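Local coordinates for protein shikimate dehydrogenase (NADP(+)) (Peptoclostridium difficile, PDB 5DZS) that probably catalyses the reversible NADPH-linked reduction of 3-dehydroshikimate to shikimate, a step of the chorismate pathway that leads to the aromatic amino acids, at residues B[167-181]-B[195-209]. Numbering follows the deposited sequence.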
loop_
_atom_site.group_PDB
_atom_site.type_symbol
_atom_site.label_atom_id
_atom_site.label_comp_id
_atom_site.label_asym_id
_atom_site.label_seq_id
_atom_site.Cartn_x
_atom_site.Cartn_y
_atom_site.Cartn_z
ATOM N N TYR B 167 3.435 -30.406 23.294
ATOM C CA TYR B 167 3.253 -31.539 22.382
ATOM C C TYR B 167 2.715 -32.806 23.069
ATOM O O TYR B 167 2.220 -33.721 22.399
ATOM C CB TYR B 167 4.549 -31.797 21.595
ATOM C CG TYR B 167 4.811 -30.758 20.512
ATOM C CD1 TYR B 167 5.206 -29.461 20.834
ATOM C CD2 TYR B 167 4.664 -31.076 19.166
ATOM C CE1 TYR B 167 5.445 -28.511 19.845
ATOM C CE2 TYR B 167 4.896 -30.133 18.173
ATOM C CZ TYR B 167 5.288 -28.853 18.517
ATOM O OH TYR B 167 5.529 -27.912 17.525
ATOM N N GLU B 168 2.794 -32.842 24.398
ATOM C CA GLU B 168 2.263 -33.956 25.172
ATOM C C GLU B 168 0.747 -33.856 25.216
ATOM O O GLU B 168 0.048 -34.836 24.957
ATOM C CB GLU B 168 2.845 -33.955 26.586
ATOM C CG GLU B 168 4.350 -34.140 26.600
ATOM C CD GLU B 168 4.769 -35.453 25.959
ATOM O OE1 GLU B 168 4.073 -36.477 26.181
ATOM O OE2 GLU B 168 5.800 -35.458 25.246
ATOM N N GLU B 169 0.244 -32.660 25.527
ATOM C CA GLU B 169 -1.196 -32.414 25.563
ATOM C C GLU B 169 -1.803 -32.574 24.188
ATOM O O GLU B 169 -2.957 -32.943 24.051
ATOM C CB GLU B 169 -1.506 -31.004 26.048
ATOM C CG GLU B 169 -1.024 -30.679 27.450
ATOM C CD GLU B 169 -1.306 -29.237 27.800
ATOM O OE1 GLU B 169 -2.436 -28.932 28.243
ATOM O OE2 GLU B 169 -0.386 -28.412 27.645
ATOM N N LEU B 170 -1.025 -32.256 23.159
ATOM C CA LEU B 170 -1.506 -32.359 21.789
ATOM C C LEU B 170 -1.915 -33.776 21.412
ATOM O O LEU B 170 -2.746 -33.964 20.527
ATOM C CB LEU B 170 -0.424 -31.866 20.824
ATOM C CG LEU B 170 -0.754 -31.932 19.333
ATOM C CD1 LEU B 170 -2.010 -31.141 18.992
ATOM C CD2 LEU B 170 0.426 -31.410 18.531
ATOM N N LYS B 171 -1.338 -34.765 22.098
ATOM C CA LYS B 171 -1.635 -36.166 21.828
ATOM C C LYS B 171 -3.119 -36.486 21.994
ATOM O O LYS B 171 -3.627 -37.402 21.347
ATOM C CB LYS B 171 -0.831 -37.082 22.757
ATOM C CG LYS B 171 0.679 -37.029 22.594
ATOM C CD LYS B 171 1.350 -38.033 23.531
ATOM C CE LYS B 171 2.865 -37.970 23.414
ATOM N NZ LYS B 171 3.549 -38.885 24.366
ATOM N N HIS B 172 -3.806 -35.726 22.848
ATOM C CA HIS B 172 -5.230 -35.957 23.125
ATOM C C HIS B 172 -6.176 -34.951 22.465
ATOM O O HIS B 172 -7.356 -34.905 22.805
ATOM C CB HIS B 172 -5.470 -35.951 24.640
ATOM C CG HIS B 172 -4.452 -36.729 25.409
ATOM N ND1 HIS B 172 -4.441 -38.107 25.448
ATOM C CD2 HIS B 172 -3.408 -36.321 26.168
ATOM C CE1 HIS B 172 -3.428 -38.515 26.192
ATOM N NE2 HIS B 172 -2.787 -37.451 26.643
ATOM N N ILE B 173 -5.674 -34.137 21.538
ATOM C CA ILE B 173 -6.534 -33.167 20.853
ATOM C C ILE B 173 -6.939 -33.673 19.476
ATOM O O ILE B 173 -6.102 -34.133 18.689
ATOM C CB ILE B 173 -5.873 -31.769 20.705
ATOM C CG1 ILE B 173 -5.978 -30.969 22.006
ATOM C CG2 ILE B 173 -6.614 -30.927 19.673
ATOM C CD1 ILE B 173 -5.324 -31.613 23.197
ATOM N N LYS B 174 -8.230 -33.556 19.187
ATOM C CA LYS B 174 -8.779 -33.933 17.896
ATOM C C LYS B 174 -9.371 -32.657 17.285
ATOM O O LYS B 174 -10.077 -31.911 17.964
ATOM C CB LYS B 174 -9.848 -35.014 18.058
ATOM C CG LYS B 174 -9.391 -36.198 18.909
ATOM C CD LYS B 174 -10.471 -37.252 19.133
ATOM C CE LYS B 174 -10.648 -38.201 17.953
ATOM N NZ LYS B 174 -11.164 -37.564 16.712
ATOM N N GLY B 175 -9.071 -32.394 16.020
ATOM C CA GLY B 175 -9.594 -31.199 15.367
ATOM C C GLY B 175 -9.677 -31.304 13.860
ATOM O O GLY B 175 -9.435 -32.359 13.279
ATOM N N ASP B 176 -10.026 -30.187 13.232
ATOM C CA ASP B 176 -10.153 -30.111 11.780
ATOM C C ASP B 176 -8.828 -29.845 11.082
ATOM O O ASP B 176 -8.443 -30.565 10.164
ATOM C CB ASP B 176 -11.116 -28.977 11.411
ATOM C CG ASP B 176 -12.521 -29.231 11.901
ATOM O OD1 ASP B 176 -13.192 -30.099 11.310
ATOM O OD2 ASP B 176 -12.964 -28.551 12.854
ATOM N N ILE B 177 -8.135 -28.800 11.529
ATOM C CA ILE B 177 -6.913 -28.337 10.885
ATOM C C ILE B 177 -5.682 -28.332 11.779
ATOM O O ILE B 177 -5.746 -27.926 12.941
ATOM C CB ILE B 177 -7.106 -26.874 10.414
ATOM C CG1 ILE B 177 -8.207 -26.792 9.352
ATOM C CG2 ILE B 177 -5.803 -26.287 9.884
ATOM C CD1 ILE B 177 -8.729 -25.386 9.128
ATOM N N ILE B 178 -4.571 -28.812 11.234
ATOM C CA ILE B 178 -3.284 -28.706 11.912
ATOM C C ILE B 178 -2.348 -27.985 10.938
ATOM O O ILE B 178 -2.144 -28.415 9.788
ATOM C CB ILE B 178 -2.741 -30.053 12.436
ATOM C CG1 ILE B 178 -1.477 -29.824 13.283
ATOM C CG2 ILE B 178 -2.498 -31.047 11.308
ATOM C CD1 ILE B 178 -1.042 -31.053 14.061
ATOM N N LEU B 179 -1.786 -26.886 11.418
ATOM C CA LEU B 179 -0.928 -26.027 10.610
ATOM C C LEU B 179 0.489 -25.990 11.186
ATOM O O LEU B 179 0.690 -25.696 12.385
ATOM C CB LEU B 179 -1.552 -24.644 10.526
ATOM C CG LEU B 179 -0.825 -23.594 9.657
ATOM C CD1 LEU B 179 -1.800 -22.592 9.066
ATOM C CD2 LEU B 179 0.277 -22.884 10.426
ATOM N N ASN B 180 1.458 -26.322 10.341
ATOM C CA ASN B 180 2.855 -26.294 10.746
ATOM C C ASN B 180 3.510 -24.936 10.514
ATOM O O ASN B 180 3.759 -24.549 9.364
ATOM C CB ASN B 180 3.673 -27.329 9.982
ATOM C CG ASN B 180 5.140 -27.279 10.361
ATOM O OD1 ASN B 180 5.478 -27.120 11.534
ATOM N ND2 ASN B 180 6.017 -27.390 9.371
ATOM N N ALA B 181 3.795 -24.230 11.602
ATOM C CA ALA B 181 4.494 -22.944 11.550
ATOM C C ALA B 181 5.916 -23.075 12.124
ATOM O O ALA B 181 6.535 -22.066 12.455
ATOM C CB ALA B 181 3.720 -21.881 12.312
ATOM N N VAL B 195 5.368 -33.498 14.193
ATOM C CA VAL B 195 4.448 -34.303 14.983
ATOM C C VAL B 195 4.377 -35.717 14.443
ATOM O O VAL B 195 4.601 -35.964 13.254
ATOM C CB VAL B 195 3.025 -33.709 15.015
ATOM C CG1 VAL B 195 3.013 -32.416 15.812
ATOM C CG2 VAL B 195 2.474 -33.503 13.608
ATOM N N SER B 196 4.052 -36.639 15.335
ATOM C CA SER B 196 3.948 -38.034 14.992
ATOM C C SER B 196 2.704 -38.340 14.169
ATOM O O SER B 196 1.735 -37.575 14.142
ATOM C CB SER B 196 3.891 -38.868 16.268
ATOM O OG SER B 196 2.742 -38.522 17.028
ATOM N N LYS B 197 2.749 -39.498 13.530
ATOM C CA LYS B 197 1.655 -40.023 12.730
ATOM C C LYS B 197 0.372 -40.117 13.571
ATOM O O LYS B 197 -0.723 -39.876 13.070
ATOM C CB LYS B 197 2.051 -41.413 12.212
ATOM C CG LYS B 197 1.094 -42.009 11.201
ATOM C CD LYS B 197 1.513 -43.391 10.714
ATOM C CE LYS B 197 1.455 -44.436 11.820
ATOM N NZ LYS B 197 1.690 -45.815 11.305
ATOM N N SER B 198 0.525 -40.474 14.849
ATOM C CA SER B 198 -0.609 -40.603 15.775
ATOM C C SER B 198 -1.356 -39.289 15.996
ATOM O O SER B 198 -2.575 -39.288 16.197
ATOM C CB SER B 198 -0.130 -41.138 17.121
ATOM O OG SER B 198 0.470 -42.408 16.968
ATOM N N ILE B 199 -0.621 -38.178 15.994
ATOM C CA ILE B 199 -1.233 -36.854 16.147
ATOM C C ILE B 199 -1.857 -36.445 14.813
ATOM O O ILE B 199 -2.982 -35.945 14.773
ATOM C CB ILE B 199 -0.210 -35.793 16.618
ATOM C CG1 ILE B 199 0.173 -36.047 18.084
ATOM C CG2 ILE B 199 -0.772 -34.371 16.455
ATOM C CD1 ILE B 199 1.317 -35.181 18.583
ATOM N N ILE B 200 -1.137 -36.686 13.719
ATOM C CA ILE B 200 -1.645 -36.350 12.386
ATOM C C ILE B 200 -2.954 -37.076 12.104
ATOM O O ILE B 200 -3.852 -36.549 11.455
ATOM C CB ILE B 200 -0.617 -36.670 11.282
ATOM C CG1 ILE B 200 0.589 -35.733 11.431
ATOM C CG2 ILE B 200 -1.248 -36.487 9.906
ATOM C CD1 ILE B 200 1.725 -35.990 10.464
ATOM N N GLN B 201 -3.071 -38.286 12.624
ATOM C CA GLN B 201 -4.279 -39.060 12.420
ATOM C C GLN B 201 -5.528 -38.374 13.004
ATOM O O GLN B 201 -6.631 -38.614 12.527
ATOM C CB GLN B 201 -4.096 -40.446 13.022
ATOM C CG GLN B 201 -5.178 -41.436 12.656
ATOM C CD GLN B 201 -4.825 -42.831 13.107
ATOM O OE1 GLN B 201 -3.737 -43.061 13.639
ATOM N NE2 GLN B 201 -5.735 -43.776 12.894
ATOM N N ASN B 202 -5.348 -37.493 13.994
ATOM C CA ASN B 202 -6.485 -36.819 14.643
ATOM C C ASN B 202 -6.987 -35.541 13.960
ATOM O O ASN B 202 -7.824 -34.832 14.526
ATOM C CB ASN B 202 -6.156 -36.512 16.116
ATOM C CG ASN B 202 -5.949 -37.761 16.952
ATOM O OD1 ASN B 202 -6.466 -38.836 16.633
ATOM N ND2 ASN B 202 -5.210 -37.618 18.049
ATOM N N PHE B 203 -6.491 -35.254 12.759
ATOM C CA PHE B 203 -6.897 -34.054 12.021
ATOM C C PHE B 203 -7.314 -34.416 10.607
ATOM O O PHE B 203 -6.925 -35.464 10.097
ATOM C CB PHE B 203 -5.775 -32.994 12.055
ATOM C CG PHE B 203 -5.533 -32.464 13.435
ATOM C CD1 PHE B 203 -4.727 -33.162 14.323
ATOM C CD2 PHE B 203 -6.179 -31.321 13.880
ATOM C CE1 PHE B 203 -4.546 -32.711 15.621
ATOM C CE2 PHE B 203 -5.995 -30.859 15.170
ATOM C CZ PHE B 203 -5.179 -31.556 16.044
ATOM N N ASP B 204 -8.139 -33.562 10.005
ATOM C CA ASP B 204 -8.645 -33.764 8.640
ATOM C C ASP B 204 -7.844 -33.026 7.569
ATOM O O ASP B 204 -7.742 -33.499 6.434
ATOM C CB ASP B 204 -10.096 -33.275 8.539
ATOM C CG ASP B 204 -11.061 -34.107 9.354
ATOM O OD1 ASP B 204 -10.807 -35.314 9.569
ATOM O OD2 ASP B 204 -12.101 -33.551 9.761
ATOM N N ILE B 205 -7.285 -31.872 7.934
ATOM C CA ILE B 205 -6.564 -31.018 6.983
ATOM C C ILE B 205 -5.199 -30.634 7.540
ATOM O O ILE B 205 -5.097 -30.231 8.701
ATOM C CB ILE B 205 -7.362 -29.721 6.724
ATOM C CG1 ILE B 205 -8.787 -30.062 6.245
ATOM C CG2 ILE B 205 -6.634 -28.825 5.727
ATOM C CD1 ILE B 205 -9.718 -28.868 6.181
ATOM N N LEU B 206 -4.157 -30.823 6.736
ATOM C CA LEU B 206 -2.811 -30.425 7.115
ATOM C C LEU B 206 -2.359 -29.264 6.256
ATOM O O LEU B 206 -2.444 -29.325 5.031
ATOM C CB LEU B 206 -1.788 -31.547 6.937
ATOM C CG LEU B 206 -1.728 -32.672 7.959
ATOM C CD1 LEU B 206 -2.952 -33.559 7.835
ATOM C CD2 LEU B 206 -0.451 -33.473 7.738
ATOM N N ILE B 207 -1.867 -28.210 6.894
ATOM C CA ILE B 207 -1.322 -27.075 6.167
ATOM C C ILE B 207 0.126 -26.911 6.590
ATOM O O ILE B 207 0.423 -26.774 7.773
ATOM C CB ILE B 207 -2.105 -25.777 6.446
ATOM C CG1 ILE B 207 -3.565 -25.962 6.004
ATOM C CG2 ILE B 207 -1.453 -24.596 5.730
ATOM C CD1 ILE B 207 -4.475 -24.822 6.393
ATOM N N ASP B 208 1.035 -26.944 5.624
ATOM C CA ASP B 208 2.450 -26.768 5.940
ATOM C C ASP B 208 2.940 -25.487 5.284
ATOM O O ASP B 208 2.852 -25.352 4.080
ATOM C CB ASP B 208 3.258 -27.981 5.451
ATOM C CG ASP B 208 4.647 -28.061 6.084
ATOM O OD1 ASP B 208 5.067 -27.092 6.766
ATOM O OD2 ASP B 208 5.305 -29.110 5.917
ATOM N N LEU B 209 3.449 -24.547 6.072
ATOM C CA LEU B 209 3.939 -23.292 5.496
ATOM C C LEU B 209 5.275 -23.482 4.795
ATOM O O LEU B 209 5.705 -22.621 4.016
ATOM C CB LEU B 209 4.017 -22.188 6.548
ATOM C CG LEU B 209 2.697 -21.852 7.251
ATOM C CD1 LEU B 209 2.840 -20.624 8.142
ATOM C CD2 LEU B 209 1.554 -21.672 6.257
HETATM O O HOH W 1 -3.526 -35.210 18.481
HETATM O O HOH W 2 -12.774 -30.841 8.597
#
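Asp-176 O takes two N-H groups at the head of the paired strands 177-180 and 205-208: Ile-205 N at 2.8 Å, nearly along the C=O axis, and Asp-204 N at 3.0 Å, from above the carbonyl plane. Beyond this fork the parallel register continues through Ile-178 and Asn-180, whose N-H and C=O groups alternate with Ile-205, Ile-207 and Leu-209; the last bond, to Leu-209 N, is weak. On the face carrying Asn-180 and Asp-208, Asn-180 ND2 gives a 2.8 Å bond to Asp-208 OD1. That oxygen lies close to the amide plane, yet is itself met 42° out of the carboxylate plane. Thr-182 holds Asn-180 OD1, while Ile-210 N shares Asp-208 OD1 and Thr-216 takes OD2, which should fix both groups' rotation.

Just ahead of strand 205-208, the Phe-203 ring is sandwiched. Ile-178 CB makes a CH-pi contact over one face, 4.0 Å from the ring centroid, and Gly-175 N covers the other, 3.5 Å from Phe-203 CE2. Ile-178 CG1, anti to the backbone N (chi1 -173°), carries CD1 past the ring to Ile-199 CG2, which also packs 3.8 Å from Leu-170 CG. A water joins Asn-202 ND2 to Leu-170 O and Ile-173 O.

This is the beta-alpha-beta crossover of neighbouring strands in the Rossmann-type NADP domain, and strand 205-208 leads directly into Leu-209, a predicted NADP(+)-binding residue. Directed backbone bonds set the parallel register, while apolar contacts seat helix 197-200.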